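Local coordinates for oxidoreductase, NAD-binding/iron-sulfur cluster-binding protein (Nitratireductor pacificus pht-3B, PDB 6ZXU), which is a catabolic reductive dehalogenase, a cobalamin-containing oxidoreductase with two 4Fe-4S clusters that probably removes halogen from its organic substrates, at residues T85-D89 and R195-D201; P103-A107 and Y241-A245; L144-F150 and R230-V236. All blocks are in the same frame, centred on the assembly; numbering follows the deposited sequence.

All three interactions lie in or around one four-stranded antiparallel sheet in the N-terminal half of the chain, ordered 121-126, 142-149, 232-239, 194-198. Interaction 3 pairs its two inner strands. Interaction 1 sets the loop after helix 74-85 against strand 194-198; the centres of interactions 1 and 3 are about 14 Å apart, and the two touch where His197 N meets Val236 O. Interaction 2 joins the start of helix 103-116 to the chain leaving strand 232-239, the centres of interactions 2 and 3 being about 20 Å apart. Along the chain the segments of interaction 1 alternate with those of the other two. A later sheet, whose strand 514-521 carries cobalamin-binding residues, repeats this strand order, consistent with two related domains.

Interaction 1 (T85-D89 and R195-D201); sequences TRFLD and RGHFSGD
Leu88 lies across the backbone of Gly196, its CD2 methyl 3.9 Å from Gly196 CA, while CD1 reaches past it to the edge of the Phe198 ring and to CB of Asp201. CG is anti to the carbonyl carbon (chi1 -63°), which brings the branched end down onto the strand; a CB on Gly196 would collide with CD2. Thr85 comes to the same ring at about a right angle, OG1 lying in the ring plane 3.4 Å from Phe198 CE1, with its hydrogen bond going to Ala81 O of helix 74-85. Its methyl CG2 turns instead to Asp201 OD2, at 3.6 Å. Strand 194-198 is an outermost strand of a four-stranded antiparallel sheet, and the loop after helix 74-85 settles on it through a backbone bond, Gly196 N to Leu88 O (2.9 Å). Leu88 O also accepts from Arg188 of helix 168-190. A type I turn from Phe198 to Asp201 brings the aspartate back toward Arg195, whose NH1 and NH2 both grip Asp201 OD1: NH2 on the syn side at 2.8 Å, NH1 from above the carboxylate plane. NH1 also donates to Gly196 O, fixing the guanidinium's rotation. Asp89 approaches another edge of that guanidinium with the two planes 63° apart; its OD2 stays 4.1 Å from Arg195 NE, too far for a salt bridge, and a water joins these two atoms by hydrogen bonds.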
ATOM      1  N   THR A  85      -6.973 -18.471  -4.487  1.00 22.58           N
ATOM      2  CA  THR A  85      -7.318 -19.464  -5.485  1.00 23.76           C
ATOM      3  C   THR A  85      -8.736 -19.428  -6.059  1.00 24.25           C
ATOM      4  O   THR A  85      -8.936 -19.612  -7.258  1.00 25.74           O
ATOM      5  CB  THR A  85      -7.064 -20.861  -4.928  1.00 26.52           C
ATOM      6  OG1 THR A  85      -5.684 -20.977  -4.557  1.00 26.41           O
ATOM      7  CG2 THR A  85      -7.427 -21.897  -5.922  1.00 26.59           C
ATOM      8  N   ARG A  86      -9.717 -19.058  -5.240  1.00 26.39           N
ATOM      9  CA  ARG A  86     -11.112 -18.907  -5.686  1.00 25.90           C
ATOM     10  C   ARG A  86     -11.263 -17.837  -6.737  1.00 26.06           C
ATOM     11  O   ARG A  86     -12.273 -17.774  -7.425  1.00 26.43           O
ATOM     12  CB  ARG A  86     -12.026 -18.563  -4.467  1.00 31.70           C
ATOM     13  CG  ARG A  86     -11.728 -19.545  -3.320  1.00 36.72           C
ATOM     14  CD  ARG A  86     -12.744 -19.696  -2.217  1.00 52.03           C
ATOM     15  NE  ARG A  86     -13.297 -18.450  -1.695  1.00 56.46           N
ATOM     16  CZ  ARG A  86     -14.492 -17.935  -2.008  1.00 71.28           C
ATOM     17  NH1 ARG A  86     -14.895 -16.800  -1.408  1.00 69.64           N
ATOM     18  NH2 ARG A  86     -15.282 -18.530  -2.917  1.00 79.68           N
ATOM     19  N   PHE A  87     -10.285 -16.964  -6.890  1.00 21.51           N
ATOM     20  CA  PHE A  87     -10.464 -15.861  -7.830  1.00 23.22           C
ATOM     21  C   PHE A  87      -9.476 -15.919  -9.048  1.00 21.78           C
ATOM     22  O   PHE A  87      -9.341 -14.922  -9.791  1.00 20.02           O
ATOM     23  CB  PHE A  87     -10.321 -14.507  -7.078  1.00 24.86           C
ATOM     24  CG  PHE A  87     -11.156 -14.442  -5.817  1.00 25.51           C
ATOM     25  CD1 PHE A  87     -12.545 -14.450  -5.923  1.00 29.36           C
ATOM     26  CD2 PHE A  87     -10.584 -14.484  -4.578  1.00 27.08           C
ATOM     27  CE1 PHE A  87     -13.346 -14.508  -4.802  1.00 27.79           C
ATOM     28  CE2 PHE A  87     -11.379 -14.488  -3.460  1.00 30.95           C
ATOM     29  CZ  PHE A  87     -12.750 -14.495  -3.566  1.00 28.17           C
ATOM     30  N   LEU A  88      -8.831 -17.057  -9.235  1.00 20.43           N
ATOM     31  CA  LEU A  88      -7.984 -17.302 -10.405  1.00 21.75           C
ATOM     32  C   LEU A  88      -8.813 -17.448 -11.670  1.00 24.79           C
ATOM     33  O   LEU A  88      -8.343 -17.191 -12.789  1.00 22.48           O
ATOM     34  CB  LEU A  88      -7.153 -18.539 -10.193  1.00 23.16           C
ATOM     35  CG  LEU A  88      -6.189 -18.513  -9.079  1.00 20.16           C
ATOM     36  CD1 LEU A  88      -5.550 -19.872  -8.875  1.00 21.83           C
ATOM     37  CD2 LEU A  88      -5.079 -17.479  -9.233  1.00 23.13           C
ATOM     38  N   ASP A  89     -10.096 -17.760 -11.525  1.00 25.44           N
ATOM     39  CA  ASP A  89     -11.020 -17.595 -12.665  1.00 25.98           C
ATOM     40  C   ASP A  89     -12.306 -16.942 -12.197  1.00 26.41           C
ATOM     41  O   ASP A  89     -12.525 -16.761 -11.014  1.00 26.13           O
ATOM     42  CB  ASP A  89     -11.381 -18.938 -13.254  1.00 31.46           C
ATOM     43  CG  ASP A  89     -11.623 -18.875 -14.836  1.00 36.46           C
ATOM     44  OD1 ASP A  89     -11.959 -17.752 -15.412  1.00 30.07           O
ATOM     45  OD2 ASP A  89     -11.472 -20.005 -15.458  1.00 37.59           O
ATOM     46  N   ARG A 195      -7.080 -16.820 -17.009  1.00 19.03           N
ATOM     47  CA  ARG A 195      -7.046 -17.709 -15.880  1.00 21.56           C
ATOM     48  C   ARG A 195      -5.671 -17.593 -15.210  1.00 23.01           C
ATOM     49  O   ARG A 195      -4.627 -17.551 -15.894  1.00 19.83           O
ATOM     50  CB  ARG A 195      -7.262 -19.129 -16.364  1.00 26.31           C
ATOM     51  CG  ARG A 195      -6.951 -20.263 -15.408  1.00 27.28           C
ATOM     52  CD  ARG A 195      -7.858 -20.294 -14.245  1.00 29.89           C
ATOM     53  NE  ARG A 195      -8.102 -21.632 -13.692  1.00 31.18           N
ATOM     54  CZ  ARG A 195      -7.345 -22.330 -12.864  1.00 33.27           C
ATOM     55  NH1 ARG A 195      -6.163 -21.934 -12.408  1.00 29.24           N
ATOM     56  NH2 ARG A 195      -7.808 -23.530 -12.452  1.00 36.08           N
ATOM     57  N   GLY A 196      -5.647 -17.507 -13.867  1.00 22.41           N
ATOM     58  CA  GLY A 196      -4.432 -17.430 -13.107  1.00 19.85           C
ATOM     59  C   GLY A 196      -4.009 -18.794 -12.649  1.00 19.76           C
ATOM     60  O   GLY A 196      -4.836 -19.699 -12.487  1.00 19.69           O
ATOM     61  N   HIS A 197      -2.724 -18.944 -12.474  1.00 19.30           N
ATOM     62  CA  HIS A 197      -2.132 -20.199 -12.081  1.00 20.57           C
ATOM     63  C   HIS A 197      -1.021 -19.975 -11.120  1.00 22.89           C
ATOM     64  O   HIS A 197      -0.236 -19.006 -11.270  1.00 23.75           O
ATOM     65  CB  HIS A 197      -1.564 -20.972 -13.340  1.00 22.73           C
ATOM     66  CG  HIS A 197      -2.478 -21.032 -14.512  1.00 21.31           C
ATOM     67  ND1 HIS A 197      -3.195 -22.157 -14.871  1.00 23.92           N
ATOM     68  CD2 HIS A 197      -2.805 -20.090 -15.421  1.00 23.50           C
ATOM     69  CE1 HIS A 197      -3.900 -21.910 -15.952  1.00 20.87           C
ATOM     70  NE2 HIS A 197      -3.672 -20.668 -16.318  1.00 22.81           N
ATOM     71  N   PHE A 198      -0.850 -20.874 -10.162  1.00 21.74           N
ATOM     72  CA  PHE A 198       0.328 -20.864  -9.330  1.00 23.12           C
ATOM     73  C   PHE A 198       0.456 -22.268  -8.796  1.00 23.74           C
ATOM     74  O   PHE A 198      -0.330 -23.141  -9.159  1.00 24.66           O
ATOM     75  CB  PHE A 198       0.235 -19.817  -8.209  1.00 23.56           C
ATOM     76  CG  PHE A 198      -0.625 -20.234  -7.040  1.00 23.51           C
ATOM     77  CD1 PHE A 198      -1.966 -20.338  -7.215  1.00 21.67           C
ATOM     78  CD2 PHE A 198      -0.072 -20.529  -5.807  1.00 22.91           C
ATOM     79  CE1 PHE A 198      -2.751 -20.759  -6.167  1.00 23.69           C
ATOM     80  CE2 PHE A 198      -0.851 -20.893  -4.743  1.00 23.02           C
ATOM     81  CZ  PHE A 198      -2.194 -21.077  -4.951  1.00 22.66           C
ATOM     82  N   SER A 199       1.493 -22.513  -8.039  1.00 22.71           N
ATOM     83  CA  SER A 199       1.777 -23.896  -7.624  1.00 28.31           C
ATOM     84  C   SER A 199       0.554 -24.650  -7.022  1.00 30.93           C
ATOM     85  O   SER A 199       0.349 -25.798  -7.273  1.00 32.20           O
ATOM     86  CB  SER A 199       2.890 -23.872  -6.628  1.00 31.07           C
ATOM     87  OG  SER A 199       3.087 -25.188  -6.197  1.00 43.08           O
ATOM     88  N   GLY A 200      -0.199 -23.964  -6.164  1.00 29.14           N
ATOM     89  CA  GLY A 200      -1.368 -24.484  -5.538  1.00 29.97           C
ATOM     90  C   GLY A 200      -2.561 -24.794  -6.432  1.00 32.79           C
ATOM     91  O   GLY A 200      -3.405 -25.597  -6.031  1.00 40.01           O
ATOM     92  N   ASP A 201      -2.603 -24.248  -7.655  1.00 30.89           N
ATOM     93  CA  ASP A 201      -3.659 -24.499  -8.604  1.00 30.51           C
ATOM     94  C   ASP A 201      -3.186 -24.032  -9.956  1.00 29.76           C
ATOM     95  O   ASP A 201      -3.280 -22.837 -10.291  1.00 27.68           O
ATOM     96  CB  ASP A 201      -4.937 -23.738  -8.203  1.00 35.07           C
ATOM     97  CG  ASP A 201      -6.181 -24.106  -9.070  1.00 42.76           C
ATOM     98  OD1 ASP A 201      -6.112 -24.047 -10.303  1.00 48.48           O
ATOM     99  OD2 ASP A 201      -7.256 -24.454  -8.503  1.00 45.62           O
TER
HETATM  100  O   HOH W   1      -9.865 -22.416  -8.738  1.00 52.20           O
HETATM  101  O   HOH W   2     -10.727 -22.360 -14.378  1.00 38.85           O

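Interaction 2 (P103-A107 and Y241-A245); sequences PARRA and YALAA
Pro103 O, in the first turn of helix 103-116, accepts Ala244 N at 3.0 Å from one face of its carbonyl plane and Ala107 N of the helix from the opposite face, so one oxygen serves both the helix and the chain passing beside it. Ala244 CB sits against this turn, 4.1 Å from Ala107 CB, and the CD2 methyl of Leu243 rests against Arg106 CB. Arg106 has the largest share of the contact. With CG anti to the carbonyl carbon (chi1 -68°) and the chain extended from CG to NE, it runs obliquely over one face of Tyr241: Arg106 CD stands 4.0 Å from the ring centroid in a CH-pi contact, and the guanidinium follows with its plane only 17° from that of the ring, Tyr241 CE1 lying over its rim. Arg106 NH1 donates to Ala242 O, 3.2 Å away, in the carbonyl plane on a lone pair, while NE is bound to Pro100 O. One water links NH1 to Ala242 N; another joins Tyr241 OH to Arg106 O. Replacing Arg106 by an alanine would remove the guanidinium and is likely to uncover this face of Tyr241 and leave Ala242 O and Pro100 O without that donor. Tyr241 also packs on Val187 and Met190 of helix 168-190. Arg106 thus joins the helix start to the chain after strand 232-239 through backbone carbonyls and an aromatic face, with no carboxylate among the partners described.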
ATOM      1  N   PRO A 103      -0.410  -5.304 -29.675  1.00 28.40           N
ATOM      2  CA  PRO A 103       0.027  -6.259 -28.651  1.00 27.51           C
ATOM      3  C   PRO A 103       1.226  -5.830 -27.860  1.00 29.33           C
ATOM      4  O   PRO A 103       1.456  -6.359 -26.799  1.00 23.95           O
ATOM      5  CB  PRO A 103       0.359  -7.540 -29.455  1.00 32.22           C
ATOM      6  CG  PRO A 103      -0.452  -7.393 -30.713  1.00 32.94           C
ATOM      7  CD  PRO A 103      -0.385  -5.913 -31.013  1.00 34.92           C
ATOM      8  N   ALA A 104       2.038  -4.954 -28.432  1.00 29.08           N
ATOM      9  CA  ALA A 104       3.193  -4.379 -27.743  1.00 30.46           C
ATOM     10  C   ALA A 104       2.727  -3.418 -26.659  1.00 28.16           C
ATOM     11  O   ALA A 104       3.207  -3.510 -25.553  1.00 26.29           O
ATOM     12  CB  ALA A 104       4.102  -3.633 -28.716  1.00 29.93           C
ATOM     13  N   ARG A 105       1.738  -2.595 -26.944  1.00 26.19           N
ATOM     14  CA  ARG A 105       1.180  -1.781 -25.940  1.00 25.99           C
ATOM     15  C   ARG A 105       0.496  -2.604 -24.851  1.00 27.04           C
ATOM     16  O   ARG A 105       0.565  -2.284 -23.631  1.00 21.24           O
ATOM     17  CB  ARG A 105       0.235  -0.775 -26.550  1.00 31.39           C
ATOM     18  CG  ARG A 105      -0.114   0.289 -25.531  1.00 37.17           C
ATOM     19  CD  ARG A 105      -0.899   1.435 -26.139  1.00 44.38           C
ATOM     20  NE  ARG A 105      -1.503   2.262 -25.064  1.00 43.72           N
ATOM     21  CZ  ARG A 105      -2.516   3.101 -25.256  1.00 50.01           C
ATOM     22  NH1 ARG A 105      -3.044   3.235 -26.491  1.00 47.73           N
ATOM     23  NH2 ARG A 105      -3.002   3.820 -24.220  1.00 56.19           N
ATOM     24  N   ARG A 106      -0.194  -3.656 -25.257  1.00 22.34           N
ATOM     25  CA  ARG A 106      -0.847  -4.505 -24.284  1.00 22.37           C
ATOM     26  C   ARG A 106       0.156  -5.154 -23.379  1.00 23.39           C
ATOM     27  O   ARG A 106      -0.080  -5.330 -22.156  1.00 22.74           O
ATOM     28  CB  ARG A 106      -1.694  -5.592 -24.970  1.00 24.32           C
ATOM     29  CG  ARG A 106      -2.904  -5.036 -25.710  1.00 23.16           C
ATOM     30  CD  ARG A 106      -3.496  -6.187 -26.524  1.00 27.80           C
ATOM     31  NE  ARG A 106      -4.800  -5.887 -27.137  1.00 24.85           N
ATOM     32  CZ  ARG A 106      -5.561  -6.842 -27.696  1.00 26.99           C
ATOM     33  NH1 ARG A 106      -5.141  -8.119 -27.722  1.00 25.86           N
ATOM     34  NH2 ARG A 106      -6.714  -6.524 -28.210  1.00 27.42           N
ATOM     35  N   ALA A 107       1.238  -5.587 -23.962  1.00 22.96           N
ATOM     36  CA  ALA A 107       2.304  -6.271 -23.186  1.00 22.48           C
ATOM     37  C   ALA A 107       2.950  -5.335 -22.172  1.00 22.72           C
ATOM     38  O   ALA A 107       3.105  -5.691 -21.010  1.00 21.52           O
ATOM     39  CB  ALA A 107       3.364  -6.785 -24.097  1.00 23.03           C
ATOM     40  N   TYR A 241      -6.139 -12.856 -24.840  1.00 31.08           N
ATOM     41  CA  TYR A 241      -5.697 -11.427 -25.026  1.00 26.43           C
ATOM     42  C   TYR A 241      -4.253 -11.503 -25.601  1.00 27.41           C
ATOM     43  O   TYR A 241      -3.292 -11.872 -24.906  1.00 28.88           O
ATOM     44  CB  TYR A 241      -5.691 -10.727 -23.639  1.00 26.31           C
ATOM     45  CG  TYR A 241      -5.348  -9.241 -23.520  1.00 22.51           C
ATOM     46  CD1 TYR A 241      -6.083  -8.309 -24.143  1.00 20.41           C
ATOM     47  CD2 TYR A 241      -4.377  -8.836 -22.637  1.00 22.87           C
ATOM     48  CE1 TYR A 241      -5.872  -6.964 -23.943  1.00 21.09           C
ATOM     49  CE2 TYR A 241      -4.092  -7.486 -22.414  1.00 20.97           C
ATOM     50  CZ  TYR A 241      -4.846  -6.540 -23.028  1.00 22.34           C
ATOM     51  OH  TYR A 241      -4.589  -5.179 -22.807  1.00 21.61           O
ATOM     52  N   ALA A 242      -4.106 -11.139 -26.864  1.00 28.50           N
ATOM     53  CA  ALA A 242      -2.818 -11.291 -27.553  1.00 26.37           C
ATOM     54  C   ALA A 242      -1.842 -10.259 -27.074  1.00 23.39           C
ATOM     55  O   ALA A 242      -2.162  -9.067 -26.958  1.00 23.51           O
ATOM     56  CB  ALA A 242      -2.991 -11.146 -29.041  1.00 29.26           C
ATOM     57  N   LEU A 243      -0.641 -10.742 -26.830  1.00 24.62           N
ATOM     58  CA  LEU A 243       0.443  -9.963 -26.245  1.00 25.82           C
ATOM     59  C   LEU A 243       1.730 -10.189 -27.036  1.00 25.61           C
ATOM     60  O   LEU A 243       2.037 -11.316 -27.388  1.00 29.36           O
ATOM     61  CB  LEU A 243       0.682 -10.420 -24.785  1.00 28.09           C
ATOM     62  CG  LEU A 243      -0.456 -10.337 -23.802  1.00 25.87           C
ATOM     63  CD1 LEU A 243      -0.183 -11.176 -22.563  1.00 26.60           C
ATOM     64  CD2 LEU A 243      -0.691  -8.877 -23.452  1.00 27.11           C
ATOM     65  N   ALA A 244       2.554  -9.132 -27.129  1.00 23.53           N
ATOM     66  CA  ALA A 244       3.948  -9.293 -27.629  1.00 25.30           C
ATOM     67  C   ALA A 244       4.799 -10.156 -26.689  1.00 29.48           C
ATOM     68  O   ALA A 244       4.844  -9.891 -25.459  1.00 29.45           O
ATOM     69  CB  ALA A 244       4.563  -7.930 -27.844  1.00 27.16           C
ATOM     70  N   ALA A 245       5.404 -11.227 -27.210  1.00 26.84           N
ATOM     71  CA  ALA A 245       6.194 -12.141 -26.408  1.00 26.33           C
ATOM     72  C   ALA A 245       7.689 -11.705 -26.180  1.00 28.46           C
ATOM     73  O   ALA A 245       8.204 -10.854 -26.903  1.00 29.94           O
ATOM     74  CB  ALA A 245       6.174 -13.533 -27.009  1.00 26.87           C
TER
HETATM   75  O   HOH W   3      -2.625  -5.038 -21.072  1.00 21.20           O
HETATM   76  O   HOH W   4      -6.644 -10.448 -28.616  1.00 31.88           O

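Interaction 3 (L144-F150 and R230-V236); sequences LVFAVQF and RGFRLGV
Gln149 reaches across to Arg230 beside the end of the strand. Its CB passes Gly231 O; CG, anti to the backbone N (chi1 -168°), comes to 3.3 Å from the same oxygen. The extended chain then carries the amide over one face of the Arg230 guanidinium, the planes 15° apart and stacked, with Gln149 NE2 3.8 Å from Arg230 NH2. Separately, Gln149 OE1 accepts the backbone N of Arg230 at 3.1 Å, in the carbonyl plane on a lone pair. The charge of Arg230 is met by a salt bridge to Glu279. Next to this, Phe150 lays its ring over Gly231 CA, 4.2 Å from the centroid, with Arg233 CG at its edge. Farther along, Gly235 CA lies 3.9 Å from the centroid of the Phe146 ring, a CH-pi contact over its face; a CB on that glycine would run into CZ. Phe146 with Gly235 and Val148 with Arg233 are hydrogen-bonded pairs, each closed by two backbone bonds. Val145, Ala147, Leu234 and Val236 share the other face, on which helix 206-212 packs, while helix 168-190 covers Phe146. These strands form the middle of a four-stranded antiparallel sheet with helices packed on both faces, an alpha+beta arrangement.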
ATOM      1  N   LEU A 144       1.325 -14.493 -19.434  1.00 21.67           N
ATOM      2  CA  LEU A 144       2.112 -13.588 -18.566  1.00 21.65           C
ATOM      3  C   LEU A 144       2.683 -14.369 -17.426  1.00 21.93           C
ATOM      4  O   LEU A 144       1.947 -14.930 -16.654  1.00 22.00           O
ATOM      5  CB  LEU A 144       1.247 -12.483 -18.049  1.00 22.22           C
ATOM      6  CG  LEU A 144       1.976 -11.470 -17.176  1.00 27.48           C
ATOM      7  CD1 LEU A 144       2.596 -10.408 -17.997  1.00 22.88           C
ATOM      8  CD2 LEU A 144       0.927 -10.831 -16.302  1.00 36.65           C
ATOM      9  N   VAL A 145       4.036 -14.409 -17.330  1.00 19.44           N
ATOM     10  CA  VAL A 145       4.704 -15.195 -16.338  1.00 18.09           C
ATOM     11  C   VAL A 145       5.432 -14.207 -15.426  1.00 19.02           C
ATOM     12  O   VAL A 145       6.020 -13.237 -15.909  1.00 18.47           O
ATOM     13  CB  VAL A 145       5.729 -16.156 -16.951  1.00 18.80           C
ATOM     14  CG1 VAL A 145       6.248 -17.128 -15.936  1.00 21.16           C
ATOM     15  CG2 VAL A 145       5.093 -16.924 -18.122  1.00 22.73           C
ATOM     16  N   PHE A 146       5.341 -14.426 -14.130  1.00 16.94           N
ATOM     17  CA  PHE A 146       6.019 -13.565 -13.164  1.00 16.48           C
ATOM     18  C   PHE A 146       6.570 -14.347 -12.028  1.00 17.93           C
ATOM     19  O   PHE A 146       6.071 -15.415 -11.691  1.00 19.44           O
ATOM     20  CB  PHE A 146       5.146 -12.447 -12.698  1.00 16.62           C
ATOM     21  CG  PHE A 146       3.939 -12.919 -11.967  1.00 18.21           C
ATOM     22  CD1 PHE A 146       4.048 -13.230 -10.596  1.00 20.99           C
ATOM     23  CD2 PHE A 146       2.720 -13.000 -12.584  1.00 20.24           C
ATOM     24  CE1 PHE A 146       2.928 -13.620  -9.901  1.00 21.47           C
ATOM     25  CE2 PHE A 146       1.592 -13.468 -11.886  1.00 23.55           C
ATOM     26  CZ  PHE A 146       1.705 -13.804 -10.541  1.00 21.09           C
ATOM     27  N   ALA A 147       7.654 -13.840 -11.440  1.00 17.77           N
ATOM     28  CA  ALA A 147       8.322 -14.460 -10.293  1.00 19.07           C
ATOM     29  C   ALA A 147       8.198 -13.462  -9.134  1.00 19.77           C
ATOM     30  O   ALA A 147       8.229 -12.233  -9.303  1.00 20.55           O
ATOM     31  CB  ALA A 147       9.766 -14.763 -10.542  1.00 20.27           C
ATOM     32  N   VAL A 148       8.039 -14.002  -7.968  1.00 18.19           N
ATOM     33  CA  VAL A 148       8.199 -13.216  -6.741  1.00 18.93           C
ATOM     34  C   VAL A 148       9.374 -13.797  -5.988  1.00 17.12           C
ATOM     35  O   VAL A 148       9.394 -14.987  -5.662  1.00 19.49           O
ATOM     36  CB  VAL A 148       6.873 -13.238  -5.896  1.00 16.69           C
ATOM     37  CG1 VAL A 148       7.071 -12.624  -4.487  1.00 16.42           C
ATOM     38  CG2 VAL A 148       5.791 -12.533  -6.633  1.00 17.30           C
ATOM     39  N   GLN A 149      10.307 -12.970  -5.569  1.00 19.48           N
ATOM     40  CA  GLN A 149      11.436 -13.445  -4.760  1.00 18.70           C
ATOM     41  C   GLN A 149      11.042 -13.874  -3.356  1.00 19.85           C
ATOM     42  O   GLN A 149      10.144 -13.327  -2.752  1.00 20.54           O
ATOM     43  CB  GLN A 149      12.538 -12.342  -4.681  1.00 19.24           C
ATOM     44  CG  GLN A 149      13.828 -12.911  -4.117  1.00 21.78           C
ATOM     45  CD  GLN A 149      15.082 -12.058  -4.265  1.00 20.68           C
ATOM     46  OE1 GLN A 149      16.206 -12.570  -4.182  1.00 19.89           O
ATOM     47  NE2 GLN A 149      14.906 -10.781  -4.403  1.00 21.03           N
ATOM     48  N   PHE A 150      11.713 -14.896  -2.842  1.00 20.15           N
ATOM     49  CA  PHE A 150      11.567 -15.291  -1.468  1.00 22.48           C
ATOM     50  C   PHE A 150      11.816 -14.109  -0.589  1.00 21.30           C
ATOM     51  O   PHE A 150      12.666 -13.275  -0.896  1.00 22.16           O
ATOM     52  CB  PHE A 150      12.629 -16.369  -1.083  1.00 21.83           C
ATOM     53  CG  PHE A 150      12.222 -17.783  -1.386  1.00 20.48           C
ATOM     54  CD1 PHE A 150      11.214 -18.060  -2.228  1.00 21.79           C
ATOM     55  CD2 PHE A 150      12.942 -18.842  -0.846  1.00 24.06           C
ATOM     56  CE1 PHE A 150      10.861 -19.365  -2.542  1.00 23.86           C
ATOM     57  CE2 PHE A 150      12.596 -20.146  -1.143  1.00 21.99           C
ATOM     58  CZ  PHE A 150      11.550 -20.411  -2.016  1.00 23.77           C
ATOM     59  N   ARG A 230      17.738 -15.183  -3.600  1.00 22.83           N
ATOM     60  CA  ARG A 230      17.104 -15.879  -2.491  1.00 24.92           C
ATOM     61  C   ARG A 230      16.190 -17.073  -2.861  1.00 24.87           C
ATOM     62  O   ARG A 230      15.745 -17.782  -1.982  1.00 27.87           O
ATOM     63  CB  ARG A 230      16.329 -14.870  -1.615  1.00 25.81           C
ATOM     64  CG  ARG A 230      17.217 -13.776  -1.204  1.00 30.66           C
ATOM     65  CD  ARG A 230      16.671 -13.040   0.015  1.00 35.09           C
ATOM     66  NE  ARG A 230      15.884 -11.907  -0.379  1.00 37.69           N
ATOM     67  CZ  ARG A 230      16.367 -10.652  -0.478  1.00 31.16           C
ATOM     68  NH1 ARG A 230      17.612 -10.359  -0.180  1.00 35.27           N
ATOM     69  NH2 ARG A 230      15.540  -9.683  -0.841  1.00 36.62           N
ATOM     70  N   GLY A 231      15.922 -17.289  -4.136  1.00 23.26           N
ATOM     71  CA  GLY A 231      14.867 -18.152  -4.536  1.00 23.47           C
ATOM     72  C   GLY A 231      13.633 -17.365  -4.844  1.00 20.77           C
ATOM     73  O   GLY A 231      13.576 -16.157  -4.636  1.00 21.50           O
ATOM     74  N   PHE A 232      12.645 -18.033  -5.431  1.00 18.95           N
ATOM     75  CA  PHE A 232      11.480 -17.385  -5.940  1.00 20.05           C
ATOM     76  C   PHE A 232      10.379 -18.467  -6.186  1.00 19.14           C
ATOM     77  O   PHE A 232      10.666 -19.657  -6.176  1.00 22.59           O
ATOM     78  CB  PHE A 232      11.775 -16.636  -7.247  1.00 22.17           C
ATOM     79  CG  PHE A 232      12.209 -17.538  -8.360  1.00 23.11           C
ATOM     80  CD1 PHE A 232      13.532 -17.890  -8.491  1.00 22.84           C
ATOM     81  CD2 PHE A 232      11.293 -18.091  -9.216  1.00 24.57           C
ATOM     82  CE1 PHE A 232      13.940 -18.755  -9.501  1.00 25.10           C
ATOM     83  CE2 PHE A 232      11.703 -18.944 -10.255  1.00 24.10           C
ATOM     84  CZ  PHE A 232      13.006 -19.267 -10.390  1.00 24.27           C
ATOM     85  N   ARG A 233       9.153 -17.992  -6.410  1.00 18.25           N
ATOM     86  CA  ARG A 233       8.050 -18.779  -6.863  1.00 21.05           C
ATOM     87  C   ARG A 233       7.383 -18.086  -8.003  1.00 19.95           C
ATOM     88  O   ARG A 233       7.602 -16.884  -8.209  1.00 18.73           O
ATOM     89  CB  ARG A 233       7.044 -19.092  -5.728  1.00 19.85           C
ATOM     90  CG  ARG A 233       7.685 -19.701  -4.520  1.00 21.43           C
ATOM     91  CD  ARG A 233       8.163 -21.154  -4.705  1.00 22.26           C
ATOM     92  NE  ARG A 233       7.008 -22.034  -4.790  1.00 25.33           N
ATOM     93  CZ  ARG A 233       7.048 -23.362  -4.823  1.00 25.22           C
ATOM     94  NH1 ARG A 233       8.165 -24.041  -4.751  1.00 22.07           N
ATOM     95  NH2 ARG A 233       5.900 -24.009  -4.854  1.00 29.72           N
ATOM     96  N   LEU A 234       6.580 -18.858  -8.775  1.00 20.76           N
ATOM     97  CA  LEU A 234       5.956 -18.393 -10.024  1.00 21.33           C
ATOM     98  C   LEU A 234       4.452 -18.282 -10.004  1.00 20.82           C
ATOM     99  O   LEU A 234       3.788 -19.040  -9.328  1.00 21.23           O
ATOM    100  CB  LEU A 234       6.282 -19.349 -11.164  1.00 21.57           C
ATOM    101  CG  LEU A 234       7.762 -19.524 -11.459  1.00 22.95           C
ATOM    102  CD1 LEU A 234       7.960 -20.785 -12.330  1.00 23.57           C
ATOM    103  CD2 LEU A 234       8.284 -18.279 -12.170  1.00 22.89           C
ATOM    104  N   GLY A 235       3.938 -17.292 -10.733  1.00 21.62           N
ATOM    105  CA  GLY A 235       2.546 -17.198 -11.068  1.00 20.40           C
ATOM    106  C   GLY A 235       2.465 -16.981 -12.583  1.00 21.95           C
ATOM    107  O   GLY A 235       3.391 -16.474 -13.199  1.00 20.80           O
ATOM    108  N   VAL A 236       1.340 -17.365 -13.169  1.00 20.87           N
ATOM    109  CA  VAL A 236       1.060 -17.258 -14.619  1.00 20.30           C
ATOM    110  C   VAL A 236      -0.377 -16.813 -14.805  1.00 20.34           C
ATOM    111  O   VAL A 236      -1.285 -17.195 -14.062  1.00 18.86           O
ATOM    112  CB  VAL A 236       1.284 -18.593 -15.341  1.00 21.35           C
ATOM    113  CG1 VAL A 236       0.833 -18.477 -16.776  1.00 20.42           C
ATOM    114  CG2 VAL A 236       2.742 -19.025 -15.236  1.00 23.99           C
TER